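Side-chain contact in caprin-2 (Danio rerio, PDB 4OUS), which probably takes part in canonical Wnt signaling through a calcium-containing C1q domain that assembles as a trimer: residues Val6-Ala11 with Tyr53-His58. The protein carries 1 engineered substitution. Residues are numbered along the deposited sequence; the frame is centred on the assembly and turned at random.
Sequences VAFSAA and YVFIFH
In the jelly-roll β-sandwich of the C1q domain, Phe-8 and Phe-55 meet over the inner face of one sheet, and a methyl-to-ring-edge contact between Val-6 and Tyr-53 lies further along. Strands 7-12 and 51-60 are second neighbours here: both pair antiparallel with strand 125-134, which lies between them, and so run parallel to each other. The CA atoms of Phe-8 and Phe-55 are 9.5 Å apart; the segments share no hydrogen bond, and it is side chains that reach over the middle strand.

Phe-8 holds CG between its backbone N and carbonyl carbon (chi1 69°), while Phe-55 sets CG anti to the carbonyl carbon (chi1 -62°), bringing the ring ends together over that strand. The side chains cross at about a right angle, and their rings meet rim to rim, each touching the other close to its own plane. CE2 of Phe-8 lies 4.0 Å from CE2 of Phe-55. With the planes inclined by about 45°, neither ring covers the other's face. Phe-38 stacks on Phe-8, Phe-127 meets it edge-to-face, and Leu-102 packs on Phe-55, extending the apolar core. On the sheet's other face, Ala-7 and Val-54 both meet Phe-130 of the same chain and, respectively, Leu-132 of a second subunit and Phe-130 of a third.

The second pair meets at a slightly longer distance. Tyr-53 is tethered by a hydrogen bond from its OH to Ala-49 O, and its ring edge receives the methyl CG1 of Val-6, 4.3 Å from CE1 of Tyr-53.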
loop_
_atom_site.group_PDB
_atom_site.type_symbol
_atom_site.label_atom_id
_atom_site.label_comp_id
_atom_site.label_asym_id
_atom_site.label_seq_id
_atom_site.Cartn_x
_atom_site.Cartn_y
_atom_site.Cartn_z
ATOM N N VAL A 6 -15.879 -7.671 -9.164
ATOM C CA VAL A 6 -14.835 -7.235 -10.070
ATOM C C VAL A 6 -13.562 -6.994 -9.268
ATOM O O VAL A 6 -13.529 -6.128 -8.388
ATOM C CB VAL A 6 -15.228 -5.943 -10.818
ATOM C CG1 VAL A 6 -14.168 -5.583 -11.849
ATOM C CG2 VAL A 6 -16.596 -6.077 -11.476
ATOM N N ALA A 7 -12.519 -7.764 -9.556
ATOM C CA ALA A 7 -11.248 -7.620 -8.863
ATOM C C ALA A 7 -10.162 -8.285 -9.669
ATOM O O ALA A 7 -10.371 -9.356 -10.230
ATOM C CB ALA A 7 -11.317 -8.230 -7.468
ATOM N N PHE A 8 -8.990 -7.665 -9.723
ATOM C CA PHE A 8 -7.845 -8.299 -10.351
ATOM C C PHE A 8 -6.619 -8.100 -9.485
ATOM O O PHE A 8 -6.534 -7.142 -8.703
ATOM C CB PHE A 8 -7.589 -7.762 -11.769
ATOM C CG PHE A 8 -7.103 -6.346 -11.803
ATOM C CD1 PHE A 8 -5.749 -6.056 -11.829
ATOM C CD2 PHE A 8 -8.005 -5.298 -11.805
ATOM C CE1 PHE A 8 -5.313 -4.742 -11.840
ATOM C CE2 PHE A 8 -7.575 -3.991 -11.828
ATOM C CZ PHE A 8 -6.226 -3.714 -11.842
ATOM N N SER A 9 -5.660 -9.001 -9.646
ATOM C CA SER A 9 -4.398 -8.882 -8.947
ATOM C C SER A 9 -3.337 -9.469 -9.855
ATOM O O SER A 9 -3.336 -10.676 -10.117
ATOM C CB SER A 9 -4.469 -9.587 -7.599
ATOM O OG SER A 9 -3.394 -9.198 -6.773
ATOM N N ALA A 10 -2.470 -8.598 -10.365
ATOM C CA ALA A 10 -1.525 -8.945 -11.409
ATOM C C ALA A 10 -0.092 -8.770 -10.937
ATOM O O ALA A 10 0.180 -8.009 -9.998
ATOM C CB ALA A 10 -1.775 -8.101 -12.643
ATOM N N ALA A 11 0.824 -9.460 -11.607
ATOM C CA ALA A 11 2.238 -9.334 -11.305
ATOM C C ALA A 11 3.045 -9.458 -12.581
ATOM O O ALA A 11 2.610 -10.087 -13.556
ATOM C CB ALA A 11 2.679 -10.378 -10.300
ATOM N N TYR A 53 -13.808 2.469 -7.465
ATOM C CA TYR A 53 -12.843 1.378 -7.544
ATOM C C TYR A 53 -11.571 1.738 -6.787
ATOM O O TYR A 53 -11.144 2.891 -6.812
ATOM C CB TYR A 53 -12.501 1.071 -9.008
ATOM C CG TYR A 53 -13.640 0.470 -9.807
ATOM C CD1 TYR A 53 -13.653 -0.882 -10.114
ATOM C CD2 TYR A 53 -14.703 1.251 -10.255
ATOM C CE1 TYR A 53 -14.687 -1.448 -10.841
ATOM C CE2 TYR A 53 -15.750 0.690 -10.982
ATOM C CZ TYR A 53 -15.733 -0.664 -11.273
ATOM O OH TYR A 53 -16.752 -1.251 -11.991
ATOM N N VAL A 54 -10.962 0.749 -6.142
ATOM C CA VAL A 54 -9.707 0.909 -5.422
ATOM C C VAL A 54 -8.585 0.283 -6.237
ATOM O O VAL A 54 -8.742 -0.829 -6.735
ATOM C CB VAL A 54 -9.780 0.232 -4.042
ATOM C CG1 VAL A 54 -8.454 0.346 -3.308
ATOM C CG2 VAL A 54 -10.916 0.814 -3.219
ATOM N N PHE A 55 -7.465 0.996 -6.362
ATOM C CA PHE A 55 -6.267 0.488 -7.035
ATOM C C PHE A 55 -5.064 0.595 -6.123
ATOM O O PHE A 55 -4.946 1.554 -5.365
ATOM C CB PHE A 55 -6.000 1.261 -8.326
ATOM C CG PHE A 55 -7.101 1.125 -9.314
ATOM C CD1 PHE A 55 -8.130 2.055 -9.355
ATOM C CD2 PHE A 55 -7.159 0.025 -10.151
ATOM C CE1 PHE A 55 -9.185 1.904 -10.232
ATOM C CE2 PHE A 55 -8.206 -0.130 -11.027
ATOM C CZ PHE A 55 -9.226 0.809 -11.070
ATOM N N ILE A 56 -4.165 -0.381 -6.211
ATOM C CA ILE A 56 -2.920 -0.390 -5.451
ATOM C C ILE A 56 -1.821 -0.923 -6.371
ATOM O O ILE A 56 -2.067 -1.842 -7.167
ATOM C CB ILE A 56 -3.013 -1.281 -4.179
ATOM C CG1 ILE A 56 -4.288 -1.016 -3.375
ATOM C CG2 ILE A 56 -1.767 -1.121 -3.313
ATOM C CD1 ILE A 56 -4.469 -1.951 -2.190
ATOM N N PHE A 57 -0.609 -0.382 -6.282
ATOM C CA PHE A 57 0.501 -0.940 -7.040
ATOM C C PHE A 57 1.800 -0.814 -6.268
ATOM O O PHE A 57 1.975 0.105 -5.465
ATOM C CB PHE A 57 0.624 -0.284 -8.427
ATOM C CG PHE A 57 0.969 1.181 -8.405
ATOM C CD1 PHE A 57 2.293 1.594 -8.418
ATOM C CD2 PHE A 57 -0.023 2.146 -8.420
ATOM C CE1 PHE A 57 2.623 2.943 -8.421
ATOM C CE2 PHE A 57 0.310 3.496 -8.425
ATOM C CZ PHE A 57 1.629 3.887 -8.431
ATOM N N HIS A 58 2.705 -1.753 -6.536
ATOM C CA HIS A 58 4.039 -1.807 -5.954
ATOM C C HIS A 58 4.984 -2.228 -7.062
ATOM O O HIS A 58 4.856 -3.351 -7.555
ATOM C CB HIS A 58 4.112 -2.821 -4.808
ATOM C CG HIS A 58 3.389 -2.402 -3.570
ATOM N ND1 HIS A 58 2.043 -2.617 -3.365
ATOM C CD2 HIS A 58 3.850 -1.782 -2.461
ATOM C CE1 HIS A 58 1.708 -2.139 -2.179
ATOM N NE2 HIS A 58 2.786 -1.633 -1.608
#